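Local structure of histidine--tRNA ligase (Staphylococcus aureus, 1QE0) at residues Gln25-Met30 and Lys103-Gly108; Tyr33-Ile38 and Phe127-Ile132; His149-Phe154 and Phe306-Glu311; Trp19-Asn24 and Leu324-Asn329. The protein catalyses the ATP-dependent attachment of L-histidine to tRNA(His), working as a homodimer of the class II aminoacyl-tRNA synthetase family. All blocks are in the same frame, centred on the assembly; numbering follows the deposited sequence.

Contact 1. Residues Gln25-Met30 and Lys103-Gly108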
loop_
_atom_site.group_PDB
_atom_site.type_symbol
_atom_site.label_atom_id
_atom_site.label_comp_id
_atom_site.label_asym_id
_atom_site.label_seq_id
_atom_site.Cartn_x
_atom_site.Cartn_y
_atom_site.Cartn_z
ATOM N N GLN A 25 -0.557 6.623 5.805
ATOM C CA GLN A 25 -0.480 8.076 5.866
ATOM C C GLN A 25 -0.430 8.715 4.464
ATOM O O GLN A 25 -0.963 9.815 4.257
ATOM C CB GLN A 25 0.725 8.492 6.698
ATOM C CG GLN A 25 0.957 9.951 6.686
ATOM C CD GLN A 25 1.541 10.426 7.966
ATOM O OE1 GLN A 25 1.214 9.922 9.028
ATOM N NE2 GLN A 25 2.378 11.438 7.888
ATOM N N LEU A 26 0.235 8.049 3.514
ATOM C CA LEU A 26 0.336 8.546 2.136
ATOM C C LEU A 26 -1.022 8.429 1.415
ATOM O O LEU A 26 -1.422 9.314 0.652
ATOM C CB LEU A 26 1.430 7.801 1.376
ATOM C CG LEU A 26 2.879 8.185 1.726
ATOM C CD1 LEU A 26 3.940 7.212 1.123
ATOM C CD2 LEU A 26 3.100 9.607 1.271
ATOM N N ASP A 27 -1.754 7.362 1.691
ATOM C CA ASP A 27 -3.058 7.201 1.077
ATOM C C ASP A 27 -3.975 8.328 1.530
ATOM O O ASP A 27 -4.792 8.811 0.746
ATOM C CB ASP A 27 -3.645 5.841 1.447
ATOM C CG ASP A 27 -2.829 4.681 0.897
ATOM O OD1 ASP A 27 -2.048 4.850 -0.065
ATOM O OD2 ASP A 27 -2.962 3.577 1.428
ATOM N N GLU A 28 -3.821 8.763 2.781
ATOM C CA GLU A 28 -4.638 9.847 3.333
ATOM C C GLU A 28 -4.283 11.164 2.716
ATOM O O GLU A 28 -5.156 11.920 2.329
ATOM C CB GLU A 28 -4.443 9.977 4.819
ATOM C CG GLU A 28 -4.858 8.760 5.587
ATOM C CD GLU A 28 -4.767 8.974 7.076
ATOM O OE1 GLU A 28 -4.625 10.157 7.504
ATOM O OE2 GLU A 28 -4.847 7.959 7.810
ATOM N N LEU A 29 -2.996 11.476 2.697
ATOM C CA LEU A 29 -2.523 12.714 2.095
ATOM C C LEU A 29 -3.044 12.791 0.642
ATOM O O LEU A 29 -3.526 13.842 0.218
ATOM C CB LEU A 29 -0.984 12.776 2.097
ATOM C CG LEU A 29 -0.123 13.476 3.159
ATOM C CD1 LEU A 29 -0.945 13.938 4.297
ATOM C CD2 LEU A 29 0.974 12.563 3.631
ATOM N N MET A 30 -3.010 11.681 -0.103
ATOM C CA MET A 30 -3.473 11.693 -1.500
ATOM C C MET A 30 -4.950 12.039 -1.584
ATOM O O MET A 30 -5.440 12.584 -2.576
ATOM C CB MET A 30 -3.204 10.357 -2.205
ATOM C CG MET A 30 -1.735 10.000 -2.312
ATOM S SD MET A 30 -0.729 11.268 -3.093
ATOM C CE MET A 30 -0.157 12.076 -1.642
ATOM N N LYS A 103 -4.986 12.707 -12.140
ATOM C CA LYS A 103 -4.124 12.759 -10.976
ATOM C C LYS A 103 -4.081 11.374 -10.353
ATOM O O LYS A 103 -4.997 11.019 -9.608
ATOM C CB LYS A 103 -4.730 13.751 -10.011
ATOM C CG LYS A 103 -4.681 15.176 -10.541
ATOM C CD LYS A 103 -5.515 16.132 -9.718
ATOM C CE LYS A 103 -4.760 16.736 -8.583
ATOM N NZ LYS A 103 -5.580 17.856 -8.048
ATOM N N LEU A 104 -3.025 10.606 -10.629
ATOM C CA LEU A 104 -2.879 9.226 -10.144
ATOM C C LEU A 104 -1.623 8.984 -9.289
ATOM O O LEU A 104 -0.591 9.631 -9.506
ATOM C CB LEU A 104 -2.746 8.302 -11.353
ATOM C CG LEU A 104 -3.809 8.072 -12.428
ATOM C CD1 LEU A 104 -3.154 7.355 -13.617
ATOM C CD2 LEU A 104 -4.962 7.274 -11.899
ATOM N N TYR A 105 -1.683 8.016 -8.378
ATOM C CA TYR A 105 -0.530 7.671 -7.556
ATOM C C TYR A 105 -0.396 6.172 -7.427
ATOM O O TYR A 105 -1.353 5.425 -7.678
ATOM C CB TYR A 105 -0.593 8.308 -6.164
ATOM C CG TYR A 105 -1.400 7.592 -5.099
ATOM C CD1 TYR A 105 -0.842 6.610 -4.293
ATOM C CD2 TYR A 105 -2.705 7.957 -4.857
ATOM C CE1 TYR A 105 -1.570 6.027 -3.277
ATOM C CE2 TYR A 105 -3.446 7.375 -3.850
ATOM C CZ TYR A 105 -2.886 6.424 -3.066
ATOM O OH TYR A 105 -3.675 5.898 -2.066
ATOM N N TYR A 106 0.805 5.720 -7.081
ATOM C CA TYR A 106 1.048 4.294 -6.932
ATOM C C TYR A 106 1.997 4.066 -5.794
ATOM O O TYR A 106 2.527 5.014 -5.236
ATOM C CB TYR A 106 1.592 3.703 -8.221
ATOM C CG TYR A 106 2.869 4.303 -8.686
ATOM C CD1 TYR A 106 2.887 5.202 -9.749
ATOM C CD2 TYR A 106 4.066 3.998 -8.054
ATOM C CE1 TYR A 106 4.073 5.791 -10.164
ATOM C CE2 TYR A 106 5.264 4.581 -8.459
ATOM C CZ TYR A 106 5.262 5.476 -9.505
ATOM O OH TYR A 106 6.445 6.070 -9.865
ATOM N N ASN A 107 2.196 2.810 -5.440
ATOM C CA ASN A 107 3.092 2.442 -4.346
ATOM C C ASN A 107 3.269 0.915 -4.398
ATOM O O ASN A 107 2.309 0.182 -4.173
ATOM C CB ASN A 107 2.443 2.850 -3.014
ATOM C CG ASN A 107 3.349 2.616 -1.802
ATOM O OD1 ASN A 107 4.316 1.864 -1.840
ATOM N ND2 ASN A 107 3.019 3.267 -0.716
ATOM N N GLY A 108 4.460 0.435 -4.745
ATOM C CA GLY A 108 4.668 -0.998 -4.792
ATOM C C GLY A 108 6.103 -1.317 -5.103
ATOM O O GLY A 108 6.910 -0.419 -5.295
HETATM O O HOH W 1 -5.692 7.389 -1.275
#
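Tyr105 meets helix residues Asp27 and Met30 by two routes, its hydroxyl and one ring face. The hydroxyl donates to Asp27 OD1, with 2.8 Å between Tyr105 OH and that oxygen; the approach is from above the carboxylate, 54° out of its plane. A water completes the polar link, donating to Tyr105 OH and to Asp27 O at 2.6 Å from each. The phenol oxygen is therefore both donor and acceptor, gripped by the side chain and, through water, by the backbone of one residue. Over the ring face sits Met30 CG, 3.5 Å from the Tyr105 ring centroid and 16° off the normal, a CH-pi contact. Met30 SD lies obliquely, 4.6 Å from the same centroid, adding a Met-aromatic contact. Tyr105 chi1 of 84° holds CG between the backbone N and the carbonyl carbon, sending the ring from the strand to the helix. Further along, Leu26 CD1 reaches Asn107 ND2 at 4.4 Å. The helix and strand segments run antiparallel, their axes 10.4 Å apart. Phe127 of strand 123-132 packs against the Tyr105 ring, and Arg20 of the second subunit packs on both Asp27 and Tyr105. Helix 13-33 lies along strand 102-111 here, on one face of the catalytic-domain sheet, with helix 137-153 beside it, touching Leu26, Leu29 and Met30, and strand 36-37 pairing with strand 102-111.

Contact 2. Residues Tyr33-Ile38 and Phe127-Ile132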
loop_
_atom_site.group_PDB
_atom_site.type_symbol
_atom_site.label_atom_id
_atom_site.label_comp_id
_atom_site.label_asym_id
_atom_site.label_seq_id
_atom_site.Cartn_x
_atom_site.Cartn_y
_atom_site.Cartn_z
ATOM N N TYR A 33 -5.308 15.742 -1.631
ATOM C CA TYR A 33 -4.861 16.279 -2.913
ATOM C C TYR A 33 -5.698 15.763 -4.045
ATOM O O TYR A 33 -5.581 16.245 -5.173
ATOM C CB TYR A 33 -3.412 15.912 -3.162
ATOM C CG TYR A 33 -2.482 16.627 -2.233
ATOM C CD1 TYR A 33 -1.837 17.790 -2.652
ATOM C CD2 TYR A 33 -2.297 16.194 -0.902
ATOM C CE1 TYR A 33 -1.045 18.528 -1.779
ATOM C CE2 TYR A 33 -1.503 16.923 -0.009
ATOM C CZ TYR A 33 -0.893 18.100 -0.459
ATOM O OH TYR A 33 -0.240 18.928 0.407
ATOM N N ASN A 34 -6.453 14.705 -3.767
ATOM C CA ASN A 34 -7.340 14.124 -4.751
ATOM C C ASN A 34 -6.671 13.281 -5.845
ATOM O O ASN A 34 -7.127 13.286 -7.013
ATOM C CB ASN A 34 -8.211 15.221 -5.352
ATOM C CG ASN A 34 -9.326 14.680 -6.187
ATOM O OD1 ASN A 34 -9.934 13.672 -5.840
ATOM N ND2 ASN A 34 -9.603 15.333 -7.314
ATOM N N TYR A 35 -5.582 12.588 -5.489
ATOM C CA TYR A 35 -4.911 11.697 -6.429
ATOM C C TYR A 35 -5.479 10.321 -6.134
ATOM O O TYR A 35 -5.710 9.985 -4.966
ATOM C CB TYR A 35 -3.427 11.688 -6.203
ATOM C CG TYR A 35 -2.762 12.873 -6.803
ATOM C CD1 TYR A 35 -1.896 12.745 -7.881
ATOM C CD2 TYR A 35 -3.006 14.126 -6.322
ATOM C CE1 TYR A 35 -1.285 13.864 -8.462
ATOM C CE2 TYR A 35 -2.407 15.257 -6.906
ATOM C CZ TYR A 35 -1.550 15.113 -7.974
ATOM O OH TYR A 35 -0.992 16.234 -8.559
ATOM N N LYS A 36 -5.743 9.543 -7.185
ATOM C CA LYS A 36 -6.322 8.210 -7.055
ATOM C C LYS A 36 -5.296 7.095 -7.300
ATOM O O LYS A 36 -4.448 7.221 -8.174
ATOM C CB LYS A 36 -7.475 8.096 -8.028
ATOM C CG LYS A 36 -8.360 9.339 -8.108
ATOM C CD LYS A 36 -9.158 9.636 -6.838
ATOM C CE LYS A 36 -10.159 10.768 -7.075
ATOM N NZ LYS A 36 -10.880 11.182 -5.829
ATOM N N GLU A 37 -5.410 5.992 -6.558
ATOM C CA GLU A 37 -4.454 4.892 -6.663
ATOM C C GLU A 37 -4.665 3.943 -7.813
ATOM O O GLU A 37 -5.775 3.528 -8.071
ATOM C CB GLU A 37 -4.418 4.061 -5.393
ATOM C CG GLU A 37 -3.249 3.083 -5.412
ATOM C CD GLU A 37 -3.250 2.085 -4.273
ATOM O OE1 GLU A 37 -4.313 1.781 -3.703
ATOM O OE2 GLU A 37 -2.171 1.562 -3.970
ATOM N N ILE A 38 -3.586 3.573 -8.482
ATOM C CA ILE A 38 -3.677 2.644 -9.587
ATOM C C ILE A 38 -2.624 1.586 -9.258
ATOM O O ILE A 38 -1.613 1.893 -8.633
ATOM C CB ILE A 38 -3.377 3.355 -10.935
ATOM C CG1 ILE A 38 -3.543 2.406 -12.127
ATOM C CG2 ILE A 38 -1.963 3.936 -10.936
ATOM C CD1 ILE A 38 -3.177 3.070 -13.440
ATOM N N PHE A 127 7.132 4.776 -4.380
ATOM C CA PHE A 127 5.815 5.408 -4.335
ATOM C C PHE A 127 5.933 6.582 -5.297
ATOM O O PHE A 127 7.016 7.135 -5.430
ATOM C CB PHE A 127 5.557 5.921 -2.907
ATOM C CG PHE A 127 4.316 6.770 -2.769
ATOM C CD1 PHE A 127 3.110 6.213 -2.324
ATOM C CD2 PHE A 127 4.348 8.130 -3.074
ATOM C CE1 PHE A 127 1.964 7.001 -2.195
ATOM C CE2 PHE A 127 3.208 8.929 -2.945
ATOM C CZ PHE A 127 2.022 8.360 -2.507
ATOM N N GLY A 128 4.859 6.949 -5.985
ATOM C CA GLY A 128 4.920 8.079 -6.909
ATOM C C GLY A 128 3.565 8.643 -7.349
ATOM O O GLY A 128 2.516 8.004 -7.130
ATOM N N VAL A 129 3.556 9.867 -7.877
ATOM C CA VAL A 129 2.327 10.466 -8.389
ATOM C C VAL A 129 2.574 10.961 -9.796
ATOM O O VAL A 129 3.704 11.229 -10.169
ATOM C CB VAL A 129 1.801 11.651 -7.572
ATOM C CG1 VAL A 129 2.015 11.407 -6.136
ATOM C CG2 VAL A 129 2.377 12.984 -8.071
ATOM N N GLU A 130 1.505 11.083 -10.568
ATOM C CA GLU A 130 1.571 11.557 -11.946
ATOM C C GLU A 130 0.321 12.357 -12.194
ATOM O O GLU A 130 -0.776 11.872 -11.941
ATOM C CB GLU A 130 1.514 10.405 -12.941
ATOM C CG GLU A 130 2.647 9.443 -12.907
ATOM C CD GLU A 130 3.899 10.050 -13.434
ATOM O OE1 GLU A 130 4.990 9.596 -13.013
ATOM O OE2 GLU A 130 3.783 10.979 -14.266
ATOM N N ALA A 131 0.481 13.601 -12.615
ATOM C CA ALA A 131 -0.653 14.425 -12.957
ATOM C C ALA A 131 -0.470 14.595 -14.476
ATOM O O ALA A 131 0.553 15.111 -14.917
ATOM C CB ALA A 131 -0.558 15.749 -12.236
ATOM N N ILE A 132 -1.376 14.056 -15.283
ATOM C CA ILE A 132 -1.260 14.188 -16.743
ATOM C C ILE A 132 -2.459 14.950 -17.369
ATOM O O ILE A 132 -3.610 14.811 -16.949
ATOM C CB ILE A 132 -1.125 12.810 -17.412
ATOM C CG1 ILE A 132 -0.173 11.925 -16.626
ATOM C CG2 ILE A 132 -0.564 12.925 -18.820
ATOM C CD1 ILE A 132 -0.390 10.418 -16.896
#
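Tyr35 and Val129 are brought together by their first torsions. In Tyr35, chi1 of -79° sets CG opposite the carbonyl carbon and beside the backbone N, which directs the ring toward strand 123-132; in Val129, chi1 of -38° puts CG2 between its own N and carbonyl carbon, next to that ring. The two side chains cross at about a right angle. Tyr35 CE1 lies 3.8 Å from Val129 CG2 and 3.9 Å from Val129 CB, while the methyl of Ala131 is reached by Tyr35 OH, 3.7 Å from CB. These are van der Waals contacts, and no hydrogen bond joins the segments. The turn before Tyr35 is a Schellman motif that ends helix 13-33: Asn34 is the C-prime residue, with a positive phi of 76°, and Tyr35 N bonds to Met30 O. A long helix leading into a strand at the dimer interface is consistent with motif 1 of class II synthetases. Beside the turn, Lys36 NZ donates to Asn34 OD1 at 2.7 Å. The hydroxyl of Tyr35 has its polar partner in Glu142 of helix 137-153, whose Met146 also packs on Tyr35 and Val129. At the interface, Glu37 forms a salt bridge with Arg20 of the second subunit.

Contact 3. Residues His149-Phe154 and Phe306-Glu311; sequences HIYQSF and FALSIE
Ile150 and Tyr151, on the last turn of helix 137-153, pack onto Phe306 and Leu308 of a strand that runs directly into helix 310-319, an order consistent with motif 3 of class II synthetases. No hydrogen bond crosses; the contact is van der Waals, mostly between apolar atoms. Ile150 forks: CD1 comes in at the edge of the Phe306 ring, 3.8 Å from CZ, whereas CG2 reaches Leu308 CD1 at 4.1 Å, those two side chains meeting tip to tip. Chi1 of -75° sets CG1 beside the backbone N and CG2 beside the carbonyl carbon, which aims the two branches at different residues. Tyr151 approaches Leu308 from the opposite direction with its hydroxyl end, its CZ 3.9 Å from Leu308 CD1. Leu283 and Cys284 of strand 280-290 and Leu313 of helix 310-319 pack around the same tyrosine. Polar groups are paired away from the contact: Ser153 OG receives Gln25 NE2 of helix 13-33. At the strand-to-helix junction Ser309 is the N-cap, and its OG accepts the backbone N-H of Arg312.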
loop_
_atom_site.group_PDB
_atom_site.type_symbol
_atom_site.label_atom_id
_atom_site.label_comp_id
_atom_site.label_asym_id
_atom_site.label_seq_id
_atom_site.Cartn_x
_atom_site.Cartn_y
_atom_site.Cartn_z
ATOM N N HIS A 149 4.844 18.430 1.690
ATOM C CA HIS A 149 3.877 18.016 2.674
ATOM C C HIS A 149 4.145 16.569 3.107
ATOM O O HIS A 149 4.203 16.276 4.302
ATOM C CB HIS A 149 2.475 18.178 2.100
ATOM C CG HIS A 149 1.368 18.111 3.098
ATOM N ND1 HIS A 149 0.043 18.157 2.784
ATOM C CD2 HIS A 149 1.403 17.965 4.456
ATOM C CE1 HIS A 149 -0.700 18.046 3.856
ATOM N NE2 HIS A 149 0.101 17.923 4.890
ATOM N N ILE A 150 4.334 15.664 2.153
ATOM C CA ILE A 150 4.562 14.252 2.494
ATOM C C ILE A 150 5.599 14.096 3.595
ATOM O O ILE A 150 5.282 13.630 4.699
ATOM C CB ILE A 150 4.982 13.420 1.253
ATOM C CG1 ILE A 150 3.756 13.178 0.378
ATOM C CG2 ILE A 150 5.631 12.101 1.664
ATOM C CD1 ILE A 150 4.092 12.778 -1.038
ATOM N N TYR A 151 6.818 14.551 3.303
ATOM C CA TYR A 151 7.934 14.456 4.224
ATOM C C TYR A 151 7.744 15.245 5.499
ATOM O O TYR A 151 8.110 14.777 6.579
ATOM C CB TYR A 151 9.208 14.861 3.535
ATOM C CG TYR A 151 9.594 13.887 2.495
ATOM C CD1 TYR A 151 10.272 12.739 2.829
ATOM C CD2 TYR A 151 9.295 14.104 1.188
ATOM C CE1 TYR A 151 10.653 11.823 1.872
ATOM C CE2 TYR A 151 9.669 13.198 0.209
ATOM C CZ TYR A 151 10.352 12.060 0.560
ATOM O OH TYR A 151 10.755 11.174 -0.412
ATOM N N GLN A 152 7.164 16.430 5.413
ATOM C CA GLN A 152 6.956 17.181 6.638
ATOM C C GLN A 152 5.895 16.527 7.499
ATOM O O GLN A 152 5.916 16.661 8.705
ATOM C CB GLN A 152 6.555 18.619 6.349
ATOM C CG GLN A 152 7.621 19.450 5.630
ATOM C CD GLN A 152 7.283 20.926 5.640
ATOM O OE1 GLN A 152 6.157 21.317 5.309
ATOM N NE2 GLN A 152 8.240 21.756 6.040
ATOM N N SER A 153 4.998 15.759 6.907
ATOM C CA SER A 153 3.955 15.158 7.709
ATOM C C SER A 153 4.531 14.119 8.667
ATOM O O SER A 153 3.905 13.752 9.662
ATOM C CB SER A 153 2.829 14.576 6.823
ATOM O OG SER A 153 3.215 13.460 6.028
ATOM N N PHE A 154 5.727 13.642 8.360
ATOM C CA PHE A 154 6.335 12.629 9.193
ATOM C C PHE A 154 7.251 13.223 10.234
ATOM O O PHE A 154 7.814 12.496 11.040
ATOM C CB PHE A 154 7.092 11.621 8.329
ATOM C CG PHE A 154 6.198 10.709 7.550
ATOM C CD1 PHE A 154 5.469 9.708 8.207
ATOM C CD2 PHE A 154 6.067 10.848 6.176
ATOM C CE1 PHE A 154 4.633 8.858 7.516
ATOM C CE2 PHE A 154 5.231 9.999 5.457
ATOM C CZ PHE A 154 4.507 8.997 6.129
ATOM N N PHE A 306 6.592 12.550 -9.730
ATOM C CA PHE A 306 7.780 12.358 -8.947
ATOM C C PHE A 306 7.704 10.935 -8.445
ATOM O O PHE A 306 6.692 10.266 -8.682
ATOM C CB PHE A 306 7.862 13.360 -7.784
ATOM C CG PHE A 306 6.741 13.265 -6.763
ATOM C CD1 PHE A 306 6.791 12.352 -5.736
ATOM C CD2 PHE A 306 5.712 14.168 -6.765
ATOM C CE1 PHE A 306 5.840 12.348 -4.733
ATOM C CE2 PHE A 306 4.755 14.175 -5.767
ATOM C CZ PHE A 306 4.817 13.278 -4.760
ATOM N N ALA A 307 8.780 10.452 -7.822
ATOM C CA ALA A 307 8.840 9.101 -7.264
ATOM C C ALA A 307 9.626 9.252 -6.007
ATOM O O ALA A 307 10.501 10.086 -5.937
ATOM C CB ALA A 307 9.526 8.160 -8.178
ATOM N N LEU A 308 9.454 8.311 -5.107
ATOM C CA LEU A 308 10.050 8.399 -3.807
ATOM C C LEU A 308 10.162 6.977 -3.320
ATOM O O LEU A 308 9.367 6.126 -3.722
ATOM C CB LEU A 308 9.057 9.222 -2.991
ATOM C CG LEU A 308 8.615 9.199 -1.532
ATOM C CD1 LEU A 308 7.560 10.252 -1.437
ATOM C CD2 LEU A 308 8.025 7.884 -1.070
ATOM N N SER A 309 11.182 6.695 -2.518
ATOM C CA SER A 309 11.413 5.352 -1.982
ATOM C C SER A 309 10.977 5.290 -0.549
ATOM O O SER A 309 11.400 6.134 0.250
ATOM C CB SER A 309 12.901 5.014 -2.049
ATOM O OG SER A 309 13.226 3.906 -1.230
ATOM N N ILE A 310 10.184 4.276 -0.210
ATOM C CA ILE A 310 9.724 4.126 1.170
ATOM C C ILE A 310 10.901 3.705 2.053
ATOM O O ILE A 310 11.051 4.146 3.211
ATOM C CB ILE A 310 8.584 3.112 1.295
ATOM C CG1 ILE A 310 7.361 3.591 0.496
ATOM C CG2 ILE A 310 8.205 2.938 2.777
ATOM C CD1 ILE A 310 6.714 4.803 1.085
ATOM N N GLU A 311 11.801 2.932 1.471
ATOM C CA GLU A 311 12.950 2.529 2.242
ATOM C C GLU A 311 13.741 3.727 2.706
ATOM O O GLU A 311 13.973 3.882 3.904
ATOM C CB GLU A 311 13.791 1.551 1.471
ATOM C CG GLU A 311 13.109 0.199 1.440
ATOM C CD GLU A 311 12.836 -0.296 0.046
ATOM O OE1 GLU A 311 12.906 -1.521 -0.159
ATOM O OE2 GLU A 311 12.566 0.533 -0.838
#

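Contact 4. Residues Trp19-Asn24 and Leu324-Asn329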
loop_
_atom_site.group_PDB
_atom_site.type_symbol
_atom_site.label_atom_id
_atom_site.label_comp_id
_atom_site.label_asym_id
_atom_site.label_seq_id
_atom_site.Cartn_x
_atom_site.Cartn_y
_atom_site.Cartn_z
ATOM N N TRP A 19 5.978 0.246 7.831
ATOM C CA TRP A 19 5.599 0.367 6.414
ATOM C C TRP A 19 4.110 0.695 6.318
ATOM O O TRP A 19 3.723 1.609 5.594
ATOM C CB TRP A 19 5.834 -0.937 5.651
ATOM C CG TRP A 19 7.205 -1.128 5.215
ATOM C CD1 TRP A 19 8.269 -1.482 5.990
ATOM C CD2 TRP A 19 7.719 -0.916 3.902
ATOM N NE1 TRP A 19 9.425 -1.499 5.235
ATOM C CE2 TRP A 19 9.109 -1.156 3.948
ATOM C CE3 TRP A 19 7.141 -0.552 2.687
ATOM C CZ2 TRP A 19 9.925 -1.031 2.825
ATOM C CZ3 TRP A 19 7.956 -0.431 1.571
ATOM C CH2 TRP A 19 9.327 -0.675 1.647
ATOM N N ARG A 20 3.275 -0.050 7.042
ATOM C CA ARG A 20 1.836 0.190 7.003
ATOM C C ARG A 20 1.468 1.553 7.516
ATOM O O ARG A 20 0.514 2.156 7.037
ATOM C CB ARG A 20 1.062 -0.865 7.760
ATOM C CG ARG A 20 1.266 -2.244 7.189
ATOM C CD ARG A 20 0.231 -3.162 7.741
ATOM N NE ARG A 20 0.249 -3.151 9.196
ATOM C CZ ARG A 20 0.831 -4.099 9.899
ATOM N NH1 ARG A 20 0.834 -4.064 11.215
ATOM N NH2 ARG A 20 1.394 -5.104 9.267
ATOM N N TYR A 21 2.205 2.042 8.501
ATOM C CA TYR A 21 1.941 3.378 9.022
ATOM C C TYR A 21 2.179 4.433 7.920
ATOM O O TYR A 21 1.338 5.325 7.678
ATOM C CB TYR A 21 2.848 3.650 10.212
ATOM C CG TYR A 21 2.657 5.014 10.761
ATOM C CD1 TYR A 21 3.443 6.071 10.322
ATOM C CD2 TYR A 21 1.703 5.260 11.721
ATOM C CE1 TYR A 21 3.295 7.322 10.824
ATOM C CE2 TYR A 21 1.540 6.549 12.239
ATOM C CZ TYR A 21 2.352 7.563 11.781
ATOM O OH TYR A 21 2.267 8.822 12.299
ATOM N N ILE A 22 3.347 4.332 7.292
ATOM C CA ILE A 22 3.738 5.214 6.216
ATOM C C ILE A 22 2.764 5.077 5.033
ATOM O O ILE A 22 2.189 6.063 4.582
ATOM C CB ILE A 22 5.168 4.901 5.803
ATOM C CG1 ILE A 22 6.103 5.446 6.870
ATOM C CG2 ILE A 22 5.478 5.485 4.437
ATOM C CD1 ILE A 22 7.528 4.988 6.730
ATOM N N GLU A 23 2.568 3.854 4.560
ATOM C CA GLU A 23 1.659 3.609 3.458
ATOM C C GLU A 23 0.288 4.188 3.722
ATOM O O GLU A 23 -0.273 4.835 2.840
ATOM C CB GLU A 23 1.514 2.118 3.175
ATOM C CG GLU A 23 2.802 1.498 2.761
ATOM C CD GLU A 23 2.767 -0.016 2.728
ATOM O OE1 GLU A 23 1.854 -0.644 3.328
ATOM O OE2 GLU A 23 3.681 -0.579 2.082
ATOM N N ASN A 24 -0.244 3.996 4.925
ATOM C CA ASN A 24 -1.576 4.513 5.241
ATOM C C ASN A 24 -1.607 6.025 5.272
ATOM O O ASN A 24 -2.549 6.652 4.787
ATOM C CB ASN A 24 -2.132 3.946 6.548
ATOM C CG ASN A 24 -3.541 4.497 6.883
ATOM O OD1 ASN A 24 -3.719 5.255 7.841
ATOM N ND2 ASN A 24 -4.545 4.089 6.106
ATOM N N LEU A 324 7.587 6.650 15.052
ATOM C CA LEU A 324 6.228 6.732 14.535
ATOM C C LEU A 324 5.265 6.267 15.603
ATOM O O LEU A 324 5.603 5.374 16.358
ATOM C CB LEU A 324 6.112 5.828 13.308
ATOM C CG LEU A 324 7.148 6.174 12.245
ATOM C CD1 LEU A 324 7.367 5.016 11.289
ATOM C CD2 LEU A 324 6.715 7.433 11.515
ATOM N N ASP A 325 4.066 6.841 15.645
ATOM C CA ASP A 325 3.043 6.458 16.640
ATOM C C ASP A 325 2.494 5.041 16.422
ATOM O O ASP A 325 1.276 4.848 16.362
ATOM C CB ASP A 325 1.852 7.435 16.611
ATOM C CG ASP A 325 2.094 8.702 17.420
ATOM O OD1 ASP A 325 3.262 9.159 17.496
ATOM O OD2 ASP A 325 1.099 9.258 17.950
ATOM N N ILE A 326 3.371 4.047 16.357
ATOM C CA ILE A 326 2.951 2.669 16.111
ATOM C C ILE A 326 2.670 1.971 17.441
ATOM O O ILE A 326 3.562 1.328 18.004
ATOM C CB ILE A 326 4.051 1.922 15.365
ATOM C CG1 ILE A 326 4.508 2.744 14.182
ATOM C CG2 ILE A 326 3.540 0.635 14.829
ATOM C CD1 ILE A 326 3.410 3.123 13.296
ATOM N N GLU A 327 1.421 2.026 17.908
ATOM C CA GLU A 327 1.081 1.427 19.204
ATOM C C GLU A 327 1.358 -0.053 19.422
ATOM O O GLU A 327 1.471 -0.472 20.572
ATOM C CB GLU A 327 -0.374 1.706 19.606
ATOM C CG GLU A 327 -0.635 1.422 21.100
ATOM C CD GLU A 327 -2.084 1.616 21.528
ATOM O OE1 GLU A 327 -2.789 0.591 21.686
ATOM O OE2 GLU A 327 -2.505 2.783 21.729
ATOM N N GLU A 328 1.459 -0.825 18.341
ATOM C CA GLU A 328 1.705 -2.280 18.361
ATOM C C GLU A 328 1.735 -2.976 19.743
ATOM O O GLU A 328 2.767 -3.516 20.168
ATOM C CB GLU A 328 2.987 -2.585 17.586
ATOM C CG GLU A 328 2.833 -3.736 16.587
ATOM C CD GLU A 328 3.574 -4.994 16.994
ATOM O OE1 GLU A 328 4.635 -5.271 16.381
ATOM O OE2 GLU A 328 3.101 -5.683 17.931
ATOM N N ASN A 329 0.571 -3.025 20.393
ATOM C CA ASN A 329 0.441 -3.594 21.733
ATOM C C ASN A 329 -0.866 -4.348 21.859
ATOM O O ASN A 329 -1.889 -3.867 21.401
ATOM C CB ASN A 329 0.393 -2.454 22.758
ATOM C CG ASN A 329 1.666 -2.318 23.552
ATOM O OD1 ASN A 329 2.769 -2.523 23.033
ATOM N ND2 ASN A 329 1.528 -1.951 24.820
#
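Tyr21 has one face of its ring covered by Leu324, a residue that leads into an inverse gamma turn in a segment without regular helix or strand. Asp325 is the centre of the turn (phi -68°, psi 54°), closed by Ile326 N to Leu324 O at 2.6 Å. Leu324 CB stands over the Tyr21 ring face, 4.2 Å from the centroid and 18° off the normal, a CH-pi contact; Leu324 CD2 lies 3.5 Å from Tyr21 CE1. With CG of Tyr21 trans to its backbone nitrogen, the ring projects from helix 13-33 to this segment. The segment belongs to the connection from helix 310-319 to strand 332-336, which in this family leads into the anticodon-binding domain, and the contact joins that linker to the first long helix of the catalytic domain. Glu328 adds a salt bridge to Lys17 on the same helix, although its side chain is poorly ordered. Across the dimer interface, Arg20 pairs with Glu37 and Glu23 with Arg39, both of the second subunit.

Overall arrangement
From the N terminus, helix 13-33 supplies segments to contact 4 and contact 1 before the chain enters contact 2 at 33-38. Contact 1 closes first, at strand 102-111, and contact 2 next, at strand 123-132; their segments alternate, so the two loops cross. Contact 3 follows in series, opening on helix 137-153 and closing at 306-311. Contact 4 closes last, at 324-329, and encloses the other three. Contacts 1 to 3 tie two helices and a helix-ending turn to one sheet, their strands 102-111, 123-132 and 302-309 being successive neighbours. Leu26 on Ile150 links contacts 1 and 3, a Tyr33-His149 hydrogen bond contacts 2 and 3, and Ile310 on Trp19 and Ile22 contacts 3 and 4.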